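Local coordinates for ubiquitin conjugating enzyme (PDB 3WE5), which probably carries activated ubiquitin as a thioester and passes it on toward protein substrates, as E2 ubiquitin-conjugating enzymes do, at residues Y73-R78 with A129-L134; P101-V106 with A139-K144. One frame throughout, in Å; residues are numbered along the deposited sequence.

Contact 1 of 2, residues Y73-R78 with A129-L134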
ATOM      1  N   TYR A  73      -7.323 -12.497 -15.100  1.00 14.81           N
ATOM      2  CA  TYR A  73      -6.309 -12.930 -14.147  1.00 13.55           C
ATOM      3  C   TYR A  73      -6.742 -14.240 -13.563  1.00 20.03           C
ATOM      4  O   TYR A  73      -7.924 -14.478 -13.404  1.00 23.61           O
ATOM      5  CB  TYR A  73      -6.149 -11.901 -13.030  1.00 15.49           C
ATOM      6  CG  TYR A  73      -5.672 -10.588 -13.579  1.00 17.35           C
ATOM      7  CD1 TYR A  73      -4.322 -10.364 -13.760  1.00 21.33           C
ATOM      8  CD2 TYR A  73      -6.574  -9.592 -13.941  1.00 20.73           C
ATOM      9  CE1 TYR A  73      -3.863  -9.189 -14.273  1.00 20.62           C
ATOM     10  CE2 TYR A  73      -6.114  -8.384 -14.468  1.00 24.55           C
ATOM     11  CZ  TYR A  73      -4.752  -8.203 -14.629  1.00 23.71           C
ATOM     12  OH  TYR A  73      -4.226  -7.026 -15.139  1.00 31.64           O
ATOM     13  N   THR A  74      -5.778 -15.080 -13.206  1.00 15.55           N
ATOM     14  CA  THR A  74      -6.121 -16.369 -12.616  1.00 14.39           C
ATOM     15  C   THR A  74      -6.035 -16.256 -11.102  1.00 13.16           C
ATOM     16  O   THR A  74      -5.025 -15.796 -10.563  1.00 15.29           O
ATOM     17  CB  THR A  74      -5.170 -17.451 -13.143  1.00 16.27           C
ATOM     18  OG1 THR A  74      -5.388 -17.593 -14.556  1.00 18.49           O
ATOM     19  CG2 THR A  74      -5.421 -18.784 -12.474  1.00 16.91           C
ATOM     20  N   LEU A  75      -7.109 -16.676 -10.440  1.00 13.29           N
ATOM     21  CA  LEU A  75      -7.248 -16.583  -8.975  1.00 11.21           C
ATOM     22  C   LEU A  75      -7.363 -17.994  -8.410  1.00 10.40           C
ATOM     23  O   LEU A  75      -8.193 -18.787  -8.858  1.00 15.93           O
ATOM     24  CB  LEU A  75      -8.505 -15.775  -8.634  1.00 15.55           C
ATOM     25  CG  LEU A  75      -8.786 -15.442  -7.163  1.00 13.05           C
ATOM     26  CD1 LEU A  75      -7.676 -14.532  -6.613  1.00 14.28           C
ATOM     27  CD2 LEU A  75     -10.165 -14.762  -7.016  1.00 16.70           C
ATOM     28  N   GLN A  76      -6.523 -18.294  -7.416  1.00 11.34           N
ATOM     29  CA  GLN A  76      -6.481 -19.625  -6.813  1.00 10.28           C
ATOM     30  C   GLN A  76      -7.047 -19.578  -5.401  1.00 11.16           C
ATOM     31  O   GLN A  76      -6.752 -18.645  -4.656  1.00 13.11           O
ATOM     32  CB  GLN A  76      -5.021 -20.082  -6.781  1.00 13.73           C
ATOM     33  CG  GLN A  76      -4.742 -21.443  -6.117  1.00 16.60           C
ATOM     34  CD  GLN A  76      -3.232 -21.667  -6.051  1.00 21.17           C
ATOM     35  OE1 GLN A  76      -2.618 -22.033  -7.044  1.00 26.05           O
ATOM     36  NE2 GLN A  76      -2.624 -21.368  -4.910  1.00 19.85           N
ATOM     37  N   PHE A  77      -7.896 -20.551  -5.086  1.00  9.66           N
ATOM     38  CA  PHE A  77      -8.409 -20.776  -3.731  1.00  8.72           C
ATOM     39  C   PHE A  77      -7.818 -22.070  -3.213  1.00 11.75           C
ATOM     40  O   PHE A  77      -7.899 -23.089  -3.888  1.00 13.05           O
ATOM     41  CB  PHE A  77      -9.923 -20.936  -3.762  1.00 12.70           C
ATOM     42  CG  PHE A  77     -10.644 -19.655  -4.001  1.00 12.90           C
ATOM     43  CD1 PHE A  77     -10.647 -19.080  -5.251  1.00 14.13           C
ATOM     44  CD2 PHE A  77     -11.321 -19.023  -2.963  1.00 11.97           C
ATOM     45  CE1 PHE A  77     -11.322 -17.856  -5.466  1.00 14.71           C
ATOM     46  CE2 PHE A  77     -11.973 -17.848  -3.163  1.00 13.71           C
ATOM     47  CZ  PHE A  77     -11.966 -17.245  -4.410  1.00 13.45           C
ATOM     48  N   ARG A  78      -7.255 -22.038  -2.011  1.00 12.04           N
ATOM     49  CA  ARG A  78      -6.898 -23.284  -1.316  1.00 13.82           C
ATOM     50  C   ARG A  78      -7.688 -23.414  -0.023  1.00 13.07           C
ATOM     51  O   ARG A  78      -7.819 -22.429   0.726  1.00 17.54           O
ATOM     52  CB  ARG A  78      -5.386 -23.321  -1.043  1.00 14.57           C
ATOM     53  CG  ARG A  78      -4.569 -23.681  -2.267  1.00 15.63           C
ATOM     54  CD  ARG A  78      -3.095 -23.855  -1.936  1.00 23.57           C
ATOM     55  NE  ARG A  78      -2.447 -22.568  -1.734  1.00 27.99           N
ATOM     56  CZ  ARG A  78      -1.190 -22.423  -1.331  1.00 39.62           C
ATOM     57  NH1 ARG A  78      -0.451 -23.494  -1.055  1.00 36.39           N
ATOM     58  NH2 ARG A  78      -0.677 -21.211  -1.194  1.00 25.48           N
ATOM     59  N   ALA A 129     -18.632 -15.191  -3.515  1.00 14.17           N
ATOM     60  CA  ALA A 129     -18.574 -13.870  -2.850  1.00 12.43           C
ATOM     61  C   ALA A 129     -17.177 -13.278  -2.788  1.00 13.37           C
ATOM     62  O   ALA A 129     -16.989 -12.084  -2.995  1.00 13.78           O
ATOM     63  CB  ALA A 129     -19.214 -13.935  -1.421  1.00 15.03           C
ATOM     64  N   VAL A 130     -16.170 -14.093  -2.507  1.00 12.07           N
ATOM     65  CA  VAL A 130     -14.811 -13.620  -2.523  1.00 13.12           C
ATOM     66  C   VAL A 130     -14.413 -13.155  -3.930  1.00 13.11           C
ATOM     67  O   VAL A 130     -13.764 -12.118  -4.081  1.00 13.65           O
ATOM     68  CB  VAL A 130     -13.840 -14.718  -2.044  1.00 12.05           C
ATOM     69  CG1 VAL A 130     -12.389 -14.258  -2.183  1.00 15.49           C
ATOM     70  CG2 VAL A 130     -14.152 -15.083  -0.596  1.00 14.68           C
ATOM     71  N   CYS A 131     -14.763 -13.945  -4.947  1.00 12.44           N
ATOM     72  CA  CYS A 131     -14.435 -13.574  -6.332  1.00 10.23           C
ATOM     73  C   CYS A 131     -15.020 -12.213  -6.693  1.00 11.97           C
ATOM     74  O   CYS A 131     -14.336 -11.367  -7.307  1.00 12.34           O
ATOM     75  CB  CYS A 131     -15.019 -14.592  -7.298  1.00 10.60           C
ATOM     76  SG  CYS A 131     -14.110 -16.188  -7.329  1.00 14.09           S
ATOM     77  N   VAL A 132     -16.286 -12.034  -6.341  1.00 12.44           N
ATOM     78  CA  VAL A 132     -16.992 -10.771  -6.639  1.00 14.38           C
ATOM     79  C   VAL A 132     -16.366  -9.601  -5.904  1.00 15.29           C
ATOM     80  O   VAL A 132     -16.187  -8.511  -6.478  1.00 15.96           O
ATOM     81  CB  VAL A 132     -18.477 -10.873  -6.267  1.00 14.68           C
ATOM     82  CG1 VAL A 132     -19.132  -9.487  -6.221  1.00 21.80           C
ATOM     83  CG2 VAL A 132     -19.220 -11.798  -7.235  1.00 17.87           C
ATOM     84  N   THR A 133     -16.064  -9.807  -4.619  1.00 13.17           N
ATOM     85  CA  THR A 133     -15.383  -8.784  -3.819  1.00 14.35           C
ATOM     86  C   THR A 133     -14.032  -8.373  -4.382  1.00 15.71           C
ATOM     87  O   THR A 133     -13.710  -7.189  -4.439  1.00 16.17           O
ATOM     88  CB  THR A 133     -15.220  -9.252  -2.327  1.00 13.60           C
ATOM     89  OG1 THR A 133     -16.512  -9.542  -1.780  1.00 17.66           O
ATOM     90  CG2 THR A 133     -14.542  -8.185  -1.479  1.00 18.50           C
ATOM     91  N   LEU A 134     -13.225  -9.337  -4.812  1.00 14.29           N
ATOM     92  CA  LEU A 134     -11.920  -9.019  -5.358  1.00 11.64           C
ATOM     93  C   LEU A 134     -12.041  -8.354  -6.735  1.00 13.09           C
ATOM     94  O   LEU A 134     -11.239  -7.464  -7.074  1.00 16.29           O
ATOM     95  CB  LEU A 134     -11.046 -10.286  -5.448  1.00 11.65           C
ATOM     96  CG  LEU A 134     -10.699 -10.912  -4.099  1.00 14.66           C
ATOM     97  CD1 LEU A 134      -9.896 -12.188  -4.296  1.00 16.57           C
ATOM     98  CD2 LEU A 134      -9.911  -9.944  -3.215  1.00 15.94           C
TER
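L75 and C131 mark the nearest approach of strand 73-78 and helix 129-134, with CA atoms 8.2 Å apart. The two segment axes pass 10.9 Å from each other, and their directions differ by 142°, so the helix runs back over the strand on a strong diagonal. This is the helix-to-sheet interface in the core of the UBC fold, in which helix 127-140 lies across one face of the antiparallel sheet.

L75 and F77, two residues apart on the strand, send their side chains to the same face; V130, C131 and L134 come down from the helix to meet them. The F77 ring, flat and long enough to span from strand to helix, reaches out between V130 and C131. Its CE1 touches C131 SG at 3.7 Å. The sulfur, small and apolar enough to fit beside the ring, sits obliquely to it, 66° off the normal, in a sulfur-aromatic contact. At the other side of the ring tip, CE2 meets V130 CG1 at 3.7 Å, while V130 CB lies in the ring plane at the edge. Valine suits this place because its branch at CB brings bulk to the ring close to the helix backbone. L75 reaches the next turn of the helix: CG stands anti to the backbone N (chi1 -175°), which carries the branched end toward the helix. There CD2 comes within 3.8 Å of L134 CD1, the two side chains crossing at about a right angle; leucine suits both places, its forked end offering methyls at the far end of a flexible arm.

F58 on the adjacent strand 55-61 meets the F77 ring at a steep angle and also touches C131, so the two share a neighbour.

Everything that meets here is an aliphatic or aromatic carbon or a cysteine sulfur. Here helix and strand are joined by shape and dispersion, and burial of these groups away from water probably favours the arrangement.

Contact 2 of 2, residues P101-V106 with A139-K144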
ATOM      1  N   PRO A 101      -2.390  -8.810 -10.974  1.00 16.54           N
ATOM      2  CA  PRO A 101      -2.770  -7.440 -11.330  1.00 20.74           C
ATOM      3  C   PRO A 101      -1.927  -6.454 -10.517  1.00 25.42           C
ATOM      4  O   PRO A 101      -1.631  -6.728  -9.345  1.00 23.52           O
ATOM      5  CB  PRO A 101      -4.240  -7.359 -10.903  1.00 25.47           C
ATOM      6  CG  PRO A 101      -4.431  -8.505  -9.925  1.00 24.82           C
ATOM      7  CD  PRO A 101      -3.497  -9.569 -10.357  1.00 18.33           C
ATOM      8  N   VAL A 102      -1.530  -5.340 -11.129  1.00 23.49           N
ATOM      9  CA  VAL A 102      -0.826  -4.298 -10.388  1.00 18.60           C
ATOM     10  C   VAL A 102      -1.861  -3.448  -9.666  1.00 20.20           C
ATOM     11  O   VAL A 102      -2.641  -2.715 -10.292  1.00 24.09           O
ATOM     12  CB  VAL A 102       0.047  -3.432 -11.305  1.00 31.02           C
ATOM     13  CG1 VAL A 102       0.796  -2.391 -10.484  1.00 27.76           C
ATOM     14  CG2 VAL A 102       1.025  -4.310 -12.052  1.00 24.27           C
ATOM     15  N   HIS A 103      -1.886  -3.571  -8.342  1.00 20.32           N
ATOM     16  CA  HIS A 103      -2.935  -3.003  -7.515  1.00 22.24           C
ATOM     17  C   HIS A 103      -2.373  -2.816  -6.113  1.00 16.64           C
ATOM     18  O   HIS A 103      -1.547  -3.618  -5.672  1.00 16.47           O
ATOM     19  CB  HIS A 103      -4.134  -3.974  -7.471  1.00 20.17           C
ATOM     20  CG  HIS A 103      -5.310  -3.447  -6.724  1.00 20.62           C
ATOM     21  ND1 HIS A 103      -5.434  -3.560  -5.355  1.00 19.63           N
ATOM     22  CD2 HIS A 103      -6.419  -2.795  -7.144  1.00 18.68           C
ATOM     23  CE1 HIS A 103      -6.555  -2.990  -4.966  1.00 18.29           C
ATOM     24  NE2 HIS A 103      -7.181  -2.531  -6.036  1.00 20.02           N
ATOM     25  N   PRO A 104      -2.796  -1.751  -5.406  1.00 19.72           N
ATOM     26  CA  PRO A 104      -2.225  -1.446  -4.083  1.00 23.50           C
ATOM     27  C   PRO A 104      -2.486  -2.482  -2.993  1.00 24.70           C
ATOM     28  O   PRO A 104      -1.846  -2.422  -1.941  1.00 22.49           O
ATOM     29  CB  PRO A 104      -2.920  -0.130  -3.694  1.00 29.87           C
ATOM     30  CG  PRO A 104      -3.365   0.468  -4.972  1.00 32.27           C
ATOM     31  CD  PRO A 104      -3.720  -0.691  -5.856  1.00 22.21           C
ATOM     32  N   HIS A 105      -3.418  -3.404  -3.222  1.00 20.58           N
ATOM     33  CA  HIS A 105      -3.675  -4.462  -2.260  1.00 21.07           C
ATOM     34  C   HIS A 105      -3.232  -5.841  -2.759  1.00 20.90           C
ATOM     35  O   HIS A 105      -3.502  -6.854  -2.101  1.00 19.43           O
ATOM     36  CB  HIS A 105      -5.152  -4.471  -1.873  1.00 22.32           C
ATOM     37  CG  HIS A 105      -5.543  -3.314  -1.008  1.00 34.76           C
ATOM     38  ND1 HIS A 105      -5.619  -3.405   0.366  1.00 52.06           N
ATOM     39  CD2 HIS A 105      -5.831  -2.027  -1.317  1.00 36.22           C
ATOM     40  CE1 HIS A 105      -5.963  -2.231   0.863  1.00 43.06           C
ATOM     41  NE2 HIS A 105      -6.107  -1.381  -0.138  1.00 36.76           N
ATOM     42  N   VAL A 106      -2.528  -5.873  -3.890  1.00 16.64           N
ATOM     43  CA  VAL A 106      -2.036  -7.132  -4.461  1.00 15.74           C
ATOM     44  C   VAL A 106      -0.527  -7.141  -4.604  1.00 18.31           C
ATOM     45  O   VAL A 106       0.036  -6.322  -5.315  1.00 22.50           O
ATOM     46  CB  VAL A 106      -2.687  -7.436  -5.829  1.00 15.99           C
ATOM     47  CG1 VAL A 106      -2.202  -8.812  -6.352  1.00 15.80           C
ATOM     48  CG2 VAL A 106      -4.204  -7.457  -5.683  1.00 15.00           C
ATOM     49  N   ALA A 139     -11.884  -3.140  -9.554  1.00 17.61           N
ATOM     50  CA  ALA A 139     -12.667  -2.134 -10.283  1.00 20.00           C
ATOM     51  C   ALA A 139     -12.528  -0.752  -9.641  1.00 26.85           C
ATOM     52  O   ALA A 139     -12.604   0.271 -10.323  1.00 26.57           O
ATOM     53  CB  ALA A 139     -14.134  -2.545 -10.349  1.00 21.77           C
ATOM     54  N   SER A 140     -12.343  -0.733  -8.324  1.00 20.95           N
ATOM     55  CA  SER A 140     -12.293   0.521  -7.565  1.00 26.59           C
ATOM     56  C   SER A 140     -10.982   1.297  -7.736  1.00 34.54           C
ATOM     57  O   SER A 140     -10.922   2.487  -7.414  1.00 29.71           O
ATOM     58  CB  SER A 140     -12.537   0.234  -6.080  1.00 25.50           C
ATOM     59  OG  SER A 140     -11.356  -0.242  -5.462  1.00 32.77           O
ATOM     60  N   CYS A 141      -9.937   0.637  -8.236  1.00 24.37           N
ATOM     61  CA  CYS A 141      -8.624   1.264  -8.394  1.00 23.92           C
ATOM     62  C   CYS A 141      -8.631   2.345  -9.475  1.00 31.31           C
ATOM     63  O   CYS A 141      -9.050   2.111 -10.605  1.00 31.58           O
ATOM     64  CB  CYS A 141      -7.574   0.206  -8.719  1.00 23.73           C
ATOM     65  SG  CYS A 141      -5.861   0.781  -8.755  1.00 29.92           S
ATOM     66  N   LYS A 142      -8.162   3.537  -9.127  1.00 41.20           N
ATOM     67  CA  LYS A 142      -8.096   4.610 -10.109  1.00 40.49           C
ATOM     68  C   LYS A 142      -6.690   4.754 -10.679  1.00 39.65           C
ATOM     69  O   LYS A 142      -6.491   5.429 -11.689  1.00 41.10           O
ATOM     70  CB  LYS A 142      -8.583   5.929  -9.510  1.00 45.53           C
ATOM     71  CG  LYS A 142     -10.075   5.957  -9.158  1.00 49.32           C
ATOM     72  CD  LYS A 142     -10.963   5.977 -10.403  1.00 58.63           C
ATOM     73  CE  LYS A 142     -12.453   6.031 -10.046  1.00 73.54           C
ATOM     74  NZ  LYS A 142     -12.970   4.721  -9.544  1.00 60.15           N
ATOM     75  N   LYS A 143      -5.721   4.097 -10.046  1.00 30.53           N
ATOM     76  CA  LYS A 143      -4.333   4.164 -10.486  1.00 35.26           C
ATOM     77  C   LYS A 143      -3.547   2.913 -10.105  1.00 32.42           C
ATOM     78  O   LYS A 143      -3.404   2.590  -8.927  1.00 34.88           O
ATOM     79  CB  LYS A 143      -3.646   5.394  -9.890  1.00 50.54           C
ATOM     80  CG  LYS A 143      -2.127   5.374 -10.008  1.00 42.33           C
ATOM     81  CD  LYS A 143      -1.511   6.397  -9.064  1.00 53.52           C
ATOM     82  CE  LYS A 143      -2.223   7.735  -9.191  1.00 66.62           C
ATOM     83  NZ  LYS A 143      -1.698   8.768  -8.262  1.00 65.19           N
ATOM     84  N   LYS A 144      -3.032   2.222 -11.113  1.00 34.68           N
ATOM     85  CA  LYS A 144      -2.285   0.988 -10.912  1.00 27.23           C
ATOM     86  C   LYS A 144      -0.931   1.220 -10.267  1.00 36.15           C
ATOM     87  O   LYS A 144      -0.042   1.821 -10.873  1.00 39.95           O
ATOM     88  CB  LYS A 144      -2.068   0.296 -12.253  1.00 33.37           C
ATOM     89  CG  LYS A 144      -3.338  -0.105 -12.973  1.00 46.49           C
ATOM     90  CD  LYS A 144      -3.003  -0.799 -14.284  1.00 40.45           C
ATOM     91  CE  LYS A 144      -2.035  -1.936 -14.039  1.00 54.58           C
ATOM     92  NZ  LYS A 144      -1.463  -2.499 -15.297  1.00 57.77           N
TER
HETATM   93  O   HOH W   1      -1.974  -5.192 -14.007  1.00 32.62           O
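K144 lies along V102 where the loop carrying the H103-P104-H105 sequence passes the chain leaving helix 127-140. That sequence stands where most E2 enzymes have His-Pro-Asn, and a histidine in third place is as in the UBE2W group.

The lysine can be followed outward atom by atom. Its CB rests 3.6 Å from V102 O, and CG remains beside the same carbonyl, which also takes a hydrogen bond from the Y68 hydroxyl. CD then carries the chain on to a bend at chi3 (53°), which brings CE within 3.7 Å of V102 CB. The tip, NZ, donates to a water at 3.0 Å. That water in turn accepts from V102 N at 2.9 Å, so the ammonium group and the backbone amide share one oxygen. A lysine fits here because its methylenes can lie along the V102 carbonyl and CB while the charge stays in contact with water.

Deeper in, C141 takes up the space beside H103 and P104: its SG lies 3.9 Å from P104 CD, and its CB approaches the imidazole obliquely, 3.6 Å from H103 CD2. P104 CD lies over one face of that ring, displaced toward its rim. Proline also suits the second position of the type I turn from H103 to V106. K143 leads elsewhere, giving its NZ to S140 O of the second subunit.

Both imidazole nitrogens are engaged: H103 NE2 bonds to M137 O on the helix, and H103 ND1 accepts H105 N from 27° out of the ring plane.

In the fold
The centre of contact 1 is about 2 Å from the centre of the chain and that of contact 2 about 14 Å, and their own centres are about 15 Å apart. Helix 127-140 joins them: its early turns lie on the sheet in contact 1, and its C-terminal end leads into contact 2. A second bridge is direct, Y73 CD1 packing on P101 CD at 3.6 Å. The loop of contact 2 also reaches toward the probable active site, since H105 pairs through its backbone with C113, likely the cysteine that carries ubiquitin. The apolar core thus continues into a polar, partly open region, where the second subunit touches both 101-106 and 139-144.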